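Local structure of homospermidine synthase (Legionella pneumophila subsp. pneumophila str. Philadelphia 1, 2PH5) at residues Ala27-Leu31 / Ser393-Ala398; Val53-Tyr59 / Ala386-Asn390; Gln208-Val212 / Asn389-Ser393. The protein binds NAD in a Rossmann-type domain and probably catalyses the formation of the polyamine homospermidine. All blocks are in the same frame, centred on the assembly; numbering follows the deposited sequence.

Contact 1 of 3, residues Ala27-Leu31 / Ser393-Ala398; sequences ALMPL and SLQVVA. With NAD (nicotinamide-adenine-dinucleotide), chain C.
Val397 faces helix 23-35 and has the largest share of this helix-helix contact. Its CB lies 3.9 Å from Leu31 CD2. CG1 turns to the backbone at the start of the segment and sits 3.7 Å from Leu28 N. The same methyl also meets Ala27 CB. CG2 goes the other way, to Leu31 CD2 at 3.5 Å and to Ala27 O. The first torsion explains this split: CG1 lies opposite the carbonyl carbon (chi1 -61°), and CG2 fits between the backbone N and the carbonyl carbon.

Leu31 crosses Val397 at about a right angle. Its CD2 reaches past the valine to the backbone, 3.3 Å from Val397 O. Its CD1 meets Leu394 CD1 at 4.1 Å. One turn earlier, Ala27 CB rests against Ser393 CB at 3.9 Å. Ser393 OG is held by Asn389, and no hydrogen bond crosses between the two segments. The contact is apolar and buried.

Val396 CG1 lies 3.5 Å from C4N of the NAD nicotinamide ring, so helix 391-408 also lines the cofactor pocket. The axes of segments 27-31 and 393-398 approach to 9.2 Å and cross at -55°. Helix 23-35 is the first helix of the Rossmann-type NAD domain, after strand 16-19; Cys23 and Val24 at its start bond NAD. Helix 391-408 packs on it mainly through Val397; Leu394 also touches strand 370-378 and helix 379-385.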
# COMPACT_ATOMS: atom_id res chain seq x y z
N ALA A 27 4.88 -10.80 -25.85
CA ALA A 27 3.52 -10.36 -26.09
C ALA A 27 3.30 -9.81 -27.50
O ALA A 27 2.16 -9.66 -27.94
CB ALA A 27 3.12 -9.32 -25.06
N LEU A 28 4.39 -9.50 -28.19
CA LEU A 28 4.31 -8.95 -29.54
C LEU A 28 4.06 -10.03 -30.58
O LEU A 28 3.31 -9.83 -31.53
CB LEU A 28 5.60 -8.21 -29.88
CG LEU A 28 5.51 -6.92 -30.69
CD1 LEU A 28 6.87 -6.62 -31.29
CD2 LEU A 28 4.49 -7.03 -31.79
N MSE A 29 4.70 -11.18 -30.39
CA MSE A 29 4.60 -12.30 -31.32
C MSE A 29 3.24 -12.49 -31.97
O MSE A 29 3.12 -12.46 -33.20
CB MSE A 29 5.01 -13.59 -30.62
CG MSE A 29 6.49 -13.70 -30.38
SE MSE A 29 7.41 -13.96 -32.04
CE MSE A 29 7.83 -15.84 -31.86
N PRO A 30 2.19 -12.68 -31.16
CA PRO A 30 0.84 -12.87 -31.69
C PRO A 30 0.38 -11.78 -32.67
O PRO A 30 -0.20 -12.09 -33.71
CB PRO A 30 -0.02 -12.89 -30.43
CG PRO A 30 0.90 -13.49 -29.42
CD PRO A 30 2.18 -12.77 -29.69
N LEU A 31 0.63 -10.52 -32.33
CA LEU A 31 0.21 -9.41 -33.18
C LEU A 31 0.93 -9.34 -34.53
O LEU A 31 0.38 -8.84 -35.51
CB LEU A 31 0.36 -8.07 -32.44
CG LEU A 31 -0.74 -7.67 -31.45
CD1 LEU A 31 -0.81 -8.69 -30.34
CD2 LEU A 31 -0.48 -6.28 -30.86
N SER A 393 0.19 -5.54 -21.05
CA SER A 393 1.05 -5.86 -22.18
C SER A 393 0.36 -5.60 -23.52
O SER A 393 0.95 -5.01 -24.43
CB SER A 393 1.53 -7.31 -22.12
OG SER A 393 0.45 -8.21 -22.26
N LEU A 394 -0.90 -6.03 -23.64
CA LEU A 394 -1.64 -5.85 -24.88
C LEU A 394 -1.75 -4.40 -25.34
O LEU A 394 -1.74 -4.12 -26.54
CB LEU A 394 -3.05 -6.45 -24.79
CG LEU A 394 -3.80 -6.48 -26.13
CD1 LEU A 394 -2.91 -7.16 -27.17
CD2 LEU A 394 -5.13 -7.23 -25.99
N GLN A 395 -1.83 -3.47 -24.40
CA GLN A 395 -1.94 -2.08 -24.78
C GLN A 395 -0.60 -1.58 -25.31
O GLN A 395 -0.55 -0.69 -26.16
CB GLN A 395 -2.39 -1.22 -23.59
CG GLN A 395 -3.77 -1.53 -23.09
CD GLN A 395 -4.09 -0.81 -21.79
OE1 GLN A 395 -3.34 -0.89 -20.83
NE2 GLN A 395 -5.22 -0.10 -21.77
N VAL A 396 0.48 -2.19 -24.84
CA VAL A 396 1.81 -1.79 -25.27
C VAL A 396 2.16 -2.32 -26.65
O VAL A 396 2.69 -1.58 -27.49
CB VAL A 396 2.89 -2.27 -24.29
CG1 VAL A 396 4.22 -1.61 -24.61
CG2 VAL A 396 2.46 -1.98 -22.86
N VAL A 397 1.86 -3.59 -26.90
CA VAL A 397 2.17 -4.18 -28.19
C VAL A 397 1.19 -3.72 -29.27
O VAL A 397 1.53 -3.71 -30.46
CB VAL A 397 2.22 -5.74 -28.09
CG1 VAL A 397 3.31 -6.16 -27.11
CG2 VAL A 397 0.88 -6.31 -27.66
N ALA A 398 -0.01 -3.33 -28.87
CA ALA A 398 -0.99 -2.84 -29.84
C ALA A 398 -0.37 -1.59 -30.49
O ALA A 398 -0.39 -1.44 -31.71
CB ALA A 398 -2.31 -2.50 -29.14
PA NAD C . 12.43 -7.46 -19.96
O1A NAD C . 13.53 -7.19 -18.97
O2A NAD C . 11.30 -8.33 -19.55
O5B NAD C . 13.05 -8.07 -21.34
C5B NAD C . 14.19 -7.47 -21.94
C4B NAD C . 14.91 -8.55 -22.78
O4B NAD C . 16.05 -7.92 -23.33
C3B NAD C . 15.39 -9.76 -21.99
O3B NAD C . 14.89 -10.97 -22.56
C2B NAD C . 16.89 -9.68 -22.06
O2B NAD C . 17.56 -10.92 -22.06
C1B NAD C . 17.13 -8.83 -23.31
N9A NAD C . 18.36 -8.02 -23.30
C8A NAD C . 18.96 -7.50 -22.15
N7A NAD C . 20.31 -7.52 -22.23
C5A NAD C . 20.60 -8.08 -23.43
C6A NAD C . 21.82 -8.34 -24.04
N6A NAD C . 23.01 -8.05 -23.50
N1A NAD C . 21.78 -8.94 -25.30
C2A NAD C . 20.59 -9.26 -25.92
N3A NAD C . 19.38 -9.00 -25.34
C4A NAD C . 19.42 -8.41 -24.11
O3 NAD C . 11.85 -6.03 -20.32
PN NAD C . 10.74 -5.53 -21.36
O1N NAD C . 9.83 -4.62 -20.61
O2N NAD C . 10.16 -6.74 -22.05
O5D NAD C . 11.78 -4.73 -22.24
C5D NAD C . 11.49 -3.97 -23.39
C4D NAD C . 11.44 -2.53 -22.90
O4D NAD C . 10.22 -1.96 -23.28
C3D NAD C . 12.19 -1.51 -22.08
O3D NAD C . 13.17 -0.83 -22.85
C2D NAD C . 11.07 -0.60 -21.61
O2D NAD C . 11.50 0.69 -21.26
C1D NAD C . 10.09 -0.65 -22.77
N1N NAD C . 8.65 -0.53 -22.44
C2N NAD C . 7.89 0.49 -22.97
C3N NAD C . 6.52 0.54 -22.63
C7N NAD C . 5.62 1.60 -23.17
O7N NAD C . 4.30 1.55 -22.80
N7N NAD C . 6.04 2.54 -23.99
C4N NAD C . 5.93 -0.44 -21.77
C5N NAD C . 6.75 -1.47 -21.24
C6N NAD C . 8.09 -1.52 -21.57

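Contact 2 of 3, residues Val53-Tyr59 / Ala386-Asn390; sequences VDVAQQY and APYNN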
# COMPACT_ATOMS: atom_id res chain seq x y z
N VAL A 53 9.01 -19.87 -20.99
CA VAL A 53 7.82 -19.84 -21.83
C VAL A 53 8.11 -20.44 -23.20
O VAL A 53 9.25 -20.42 -23.68
CB VAL A 53 7.30 -18.38 -21.98
CG1 VAL A 53 8.13 -17.64 -23.02
CG2 VAL A 53 5.83 -18.39 -22.36
N ASP A 54 7.08 -20.99 -23.82
CA ASP A 54 7.24 -21.63 -25.12
C ASP A 54 6.65 -20.83 -26.28
O ASP A 54 6.23 -21.41 -27.28
CB ASP A 54 6.63 -23.03 -25.08
CG ASP A 54 5.22 -23.03 -24.50
OD1 ASP A 54 4.30 -22.49 -25.15
OD2 ASP A 54 5.04 -23.58 -23.39
N VAL A 55 6.65 -19.51 -26.16
CA VAL A 55 6.10 -18.65 -27.20
C VAL A 55 6.82 -18.86 -28.54
O VAL A 55 6.18 -19.10 -29.57
CB VAL A 55 6.17 -17.15 -26.77
CG1 VAL A 55 5.57 -16.25 -27.85
CG2 VAL A 55 5.42 -16.97 -25.48
N ALA A 56 8.14 -18.78 -28.52
CA ALA A 56 8.92 -18.99 -29.73
C ALA A 56 8.63 -20.36 -30.36
O ALA A 56 8.48 -20.47 -31.57
CB ALA A 56 10.40 -18.85 -29.44
N GLN A 57 8.54 -21.39 -29.52
CA GLN A 57 8.29 -22.74 -30.03
C GLN A 57 6.90 -22.92 -30.64
O GLN A 57 6.73 -23.68 -31.58
CB GLN A 57 8.49 -23.79 -28.93
CG GLN A 57 9.90 -23.89 -28.41
CD GLN A 57 10.15 -23.00 -27.20
OE1 GLN A 57 9.78 -21.82 -27.21
NE2 GLN A 57 10.77 -23.55 -26.17
N GLN A 58 5.91 -22.21 -30.10
CA GLN A 58 4.55 -22.31 -30.61
C GLN A 58 4.44 -21.72 -32.00
O GLN A 58 3.68 -22.21 -32.84
CB GLN A 58 3.58 -21.60 -29.67
CG GLN A 58 3.53 -22.20 -28.28
CD GLN A 58 2.77 -23.51 -28.21
OE1 GLN A 58 2.71 -24.15 -27.16
NE2 GLN A 58 2.17 -23.92 -29.33
N TYR A 59 5.20 -20.66 -32.26
CA TYR A 59 5.18 -20.02 -33.56
C TYR A 59 6.26 -20.56 -34.49
O TYR A 59 6.24 -20.31 -35.69
CB TYR A 59 5.31 -18.51 -33.40
CG TYR A 59 4.09 -17.87 -32.77
CD1 TYR A 59 2.94 -17.63 -33.53
CD2 TYR A 59 4.06 -17.55 -31.41
CE1 TYR A 59 1.79 -17.08 -32.95
CE2 TYR A 59 2.92 -17.01 -30.82
CZ TYR A 59 1.79 -16.78 -31.60
OH TYR A 59 0.66 -16.26 -31.03
N ALA A 386 -5.79 -11.99 -27.80
CA ALA A 386 -4.44 -12.51 -28.03
C ALA A 386 -3.84 -13.24 -26.83
O ALA A 386 -4.04 -12.85 -25.68
CB ALA A 386 -3.52 -11.37 -28.45
N PRO A 387 -3.08 -14.32 -27.10
CA PRO A 387 -2.44 -15.09 -26.04
C PRO A 387 -1.18 -14.37 -25.56
O PRO A 387 -0.78 -13.35 -26.13
CB PRO A 387 -2.12 -16.41 -26.73
CG PRO A 387 -1.75 -15.95 -28.11
CD PRO A 387 -2.84 -14.94 -28.42
N TYR A 388 -0.56 -14.92 -24.51
CA TYR A 388 0.67 -14.36 -23.95
C TYR A 388 0.52 -12.86 -23.72
O TYR A 388 1.45 -12.09 -23.94
CB TYR A 388 1.82 -14.62 -24.93
CG TYR A 388 1.87 -16.05 -25.41
CD1 TYR A 388 2.20 -17.08 -24.54
CD2 TYR A 388 1.54 -16.37 -26.73
CE1 TYR A 388 2.20 -18.41 -24.96
CE2 TYR A 388 1.54 -17.70 -27.17
CZ TYR A 388 1.87 -18.71 -26.27
OH TYR A 388 1.88 -20.03 -26.66
N ASN A 389 -0.67 -12.47 -23.27
CA ASN A 389 -0.96 -11.07 -23.03
C ASN A 389 -1.93 -10.82 -21.88
O ASN A 389 -2.86 -11.61 -21.64
CB ASN A 389 -1.57 -10.45 -24.29
CG ASN A 389 -0.53 -9.85 -25.22
OD1 ASN A 389 -0.00 -8.76 -24.96
ND2 ASN A 389 -0.24 -10.55 -26.30
N ASN A 390 -1.69 -9.73 -21.17
CA ASN A 390 -2.58 -9.32 -20.11
C ASN A 390 -3.04 -7.94 -20.58
O ASN A 390 -2.61 -7.48 -21.64
CB ASN A 390 -1.90 -9.24 -18.73
CG ASN A 390 -0.64 -8.39 -18.72
OD1 ASN A 390 -0.61 -7.27 -19.26
ND2 ASN A 390 0.41 -8.91 -18.09
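The ring of Tyr388 lies against the start of helix 55-59, with Val55 over one face. Val55 CG2 sits 3.6 Å from the ring centroid, 21° off the normal, a CH-pi contact. The methyl is offset toward the rim, and its nearest ring atom is Tyr388 CD1 at 3.4 Å. Having CG1 anti to the backbone N (chi1 -179°) leaves CG2 beside that N, the branch that reaches the ring. Val53 CG2 adds a looser contact, 4.4 Å from Tyr388 CD1.

The hydroxyl end of Tyr388 reaches the more exposed side of the helix. Its OH lies 3.2 Å from Gln58 CG, where the two side chains cross at about a right angle. Asp54 OD1 lies 3.8 Å from Tyr388 OH, a loose approach, with the carboxylate plane almost perpendicular to the ring. Tyr59 slides past Tyr388 in the opposite direction, and the CE2 atoms of Tyr59 and Tyr388 are 4.0 Å apart. The hydroxyl of Tyr59 reaches on to Pro387 CG at 3.8 Å.

In the next shell, Asn389 ND2 donates to Pro387 O at 2.9 Å, closing the backbone around Tyr388. It also bonds to Ala27 O, which ties the loop to helix 23-35. Behind Val55 stand Phe21, Gln26 and Met29, and the ring of Tyr59 lies nearly parallel to that of Phe33. Helix 55-59, which links strands 43-47 and 62-65 in the chain, packs on helix 23-35 in the Rossmann-type domain. The loop between helix 379-385 and helix 391-408 meets it near the surface.

Contact 3 of 3, residues Gln208-Val212 / Asn389-Ser393; sequences QDSQV and NNATS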
# COMPACT_ATOMS: atom_id res chain seq x y z
N GLN A 208 -4.82 3.39 -14.23
CA GLN A 208 -5.19 2.67 -13.04
C GLN A 208 -5.34 1.19 -13.38
O GLN A 208 -6.27 0.79 -14.08
CB GLN A 208 -6.49 3.23 -12.49
CG GLN A 208 -6.54 3.25 -10.99
CD GLN A 208 -7.43 4.36 -10.48
OE1 GLN A 208 -7.84 4.36 -9.31
NE2 GLN A 208 -7.71 5.33 -11.35
N ASP A 209 -4.39 0.40 -12.89
CA ASP A 209 -4.34 -1.04 -13.11
C ASP A 209 -5.09 -1.72 -11.98
O ASP A 209 -4.68 -1.63 -10.81
CB ASP A 209 -2.88 -1.52 -13.11
CG ASP A 209 -2.69 -2.86 -13.81
OD1 ASP A 209 -3.55 -3.76 -13.67
OD2 ASP A 209 -1.66 -3.01 -14.50
N SER A 210 -6.17 -2.41 -12.32
CA SER A 210 -6.98 -3.12 -11.33
C SER A 210 -6.88 -4.64 -11.49
O SER A 210 -7.69 -5.38 -10.94
CB SER A 210 -8.46 -2.70 -11.44
OG SER A 210 -9.02 -3.06 -12.69
N GLN A 211 -5.89 -5.12 -12.24
CA GLN A 211 -5.76 -6.56 -12.42
C GLN A 211 -5.39 -7.25 -11.10
O GLN A 211 -4.37 -6.92 -10.50
CB GLN A 211 -4.73 -6.86 -13.52
CG GLN A 211 -5.12 -6.20 -14.85
CD GLN A 211 -4.06 -6.31 -15.93
OE1 GLN A 211 -3.97 -7.32 -16.64
NE2 GLN A 211 -3.23 -5.26 -16.06
N VAL A 212 -6.24 -8.17 -10.65
CA VAL A 212 -5.98 -8.92 -9.42
C VAL A 212 -5.53 -10.32 -9.79
O VAL A 212 -5.70 -10.74 -10.94
CB VAL A 212 -7.24 -9.03 -8.52
CG1 VAL A 212 -7.58 -7.68 -7.94
CG2 VAL A 212 -8.40 -9.61 -9.31
N ASN A 389 -0.67 -12.47 -23.27
CA ASN A 389 -0.96 -11.07 -23.03
C ASN A 389 -1.93 -10.82 -21.88
O ASN A 389 -2.86 -11.61 -21.64
CB ASN A 389 -1.57 -10.45 -24.29
CG ASN A 389 -0.53 -9.85 -25.22
OD1 ASN A 389 -0.00 -8.76 -24.96
ND2 ASN A 389 -0.24 -10.55 -26.30
N ASN A 390 -1.69 -9.73 -21.17
CA ASN A 390 -2.58 -9.32 -20.11
C ASN A 390 -3.04 -7.94 -20.58
O ASN A 390 -2.61 -7.48 -21.64
CB ASN A 390 -1.90 -9.24 -18.73
CG ASN A 390 -0.64 -8.39 -18.72
OD1 ASN A 390 -0.61 -7.27 -19.26
ND2 ASN A 390 0.41 -8.91 -18.09
N ALA A 391 -3.92 -7.31 -19.82
CA ALA A 391 -4.44 -6.00 -20.19
C ALA A 391 -3.31 -5.01 -20.48
O ALA A 391 -3.32 -4.32 -21.50
CB ALA A 391 -5.33 -5.47 -19.08
N THR A 392 -2.33 -4.96 -19.58
CA THR A 392 -1.19 -4.06 -19.70
C THR A 392 -0.32 -4.32 -20.92
O THR A 392 -0.10 -3.42 -21.73
CB THR A 392 -0.29 -4.13 -18.44
OG1 THR A 392 -1.10 -3.91 -17.27
CG2 THR A 392 0.81 -3.08 -18.49
N SER A 393 0.19 -5.54 -21.05
CA SER A 393 1.05 -5.86 -22.18
C SER A 393 0.36 -5.60 -23.52
O SER A 393 0.95 -5.01 -24.43
CB SER A 393 1.53 -7.31 -22.12
OG SER A 393 0.45 -8.21 -22.26
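Strand 202-213 comes alongside the N-terminal end of helix 391-408, with Asp209 CA nearest Thr392 CA and Gln211 CA nearest Ala391 CA, both at 7.9 Å. Two motifs shape the meeting: an Asx turn at Asp209 and a capping box of Asn390 and Ser393. In the turn, Asp209 OD1 accepts from Gln211 N and also from Gln211 NE2, the latter at 2.8 Å on the syn side, tilted 26° out of the carboxylate plane. This second bond fixes the rotation of the Gln211 amide.

Gln211 has an extended chain beyond CG and spans the gap with both ends of its amide. Its OE1 accepts from Ala391 N at 3.2 Å, with the donor 41° above the carbonyl plane. Its CD and OE1 also pack against Ala391 CB. Its NE2 donates to Thr392 OG1 at 2.8 Å, with the oxygen in the amide plane. Asp209 OD2 also comes within 3.0 Å of Thr392 OG1. Outside the segments, Asp209 OD2 is hydrogen-bonded to Thr225 OG1, and Thr392 OG1 to Thr225 OG1 and Asp357 OD2. The buried polar groups therefore share one network.

The capping box closes the helix end. Asn390 N donates to Ser393 OG at 2.8 Å, and Ser393 N donates back to Asn390 OD1 at 2.6 Å.

How the contacts relate
From the N terminus, the chain enters contact 1 on helix 23-35, contact 2 at residues 53-59 and contact 3 on strand 202-213. All three close on residues 386-398. Contact 1 joins segments 362 residues apart and encloses the other two loops. Contacts 2 and 3 end on overlapping residues, Asn389 and Asn390, while contacts 1 and 3 share Ser393. Contact 1 ties the Rossmann-type domain to helix 391-408, and contact 2 ties it to the loop before that helix. Contact 3 fixes the start of that helix to the mixed sheet.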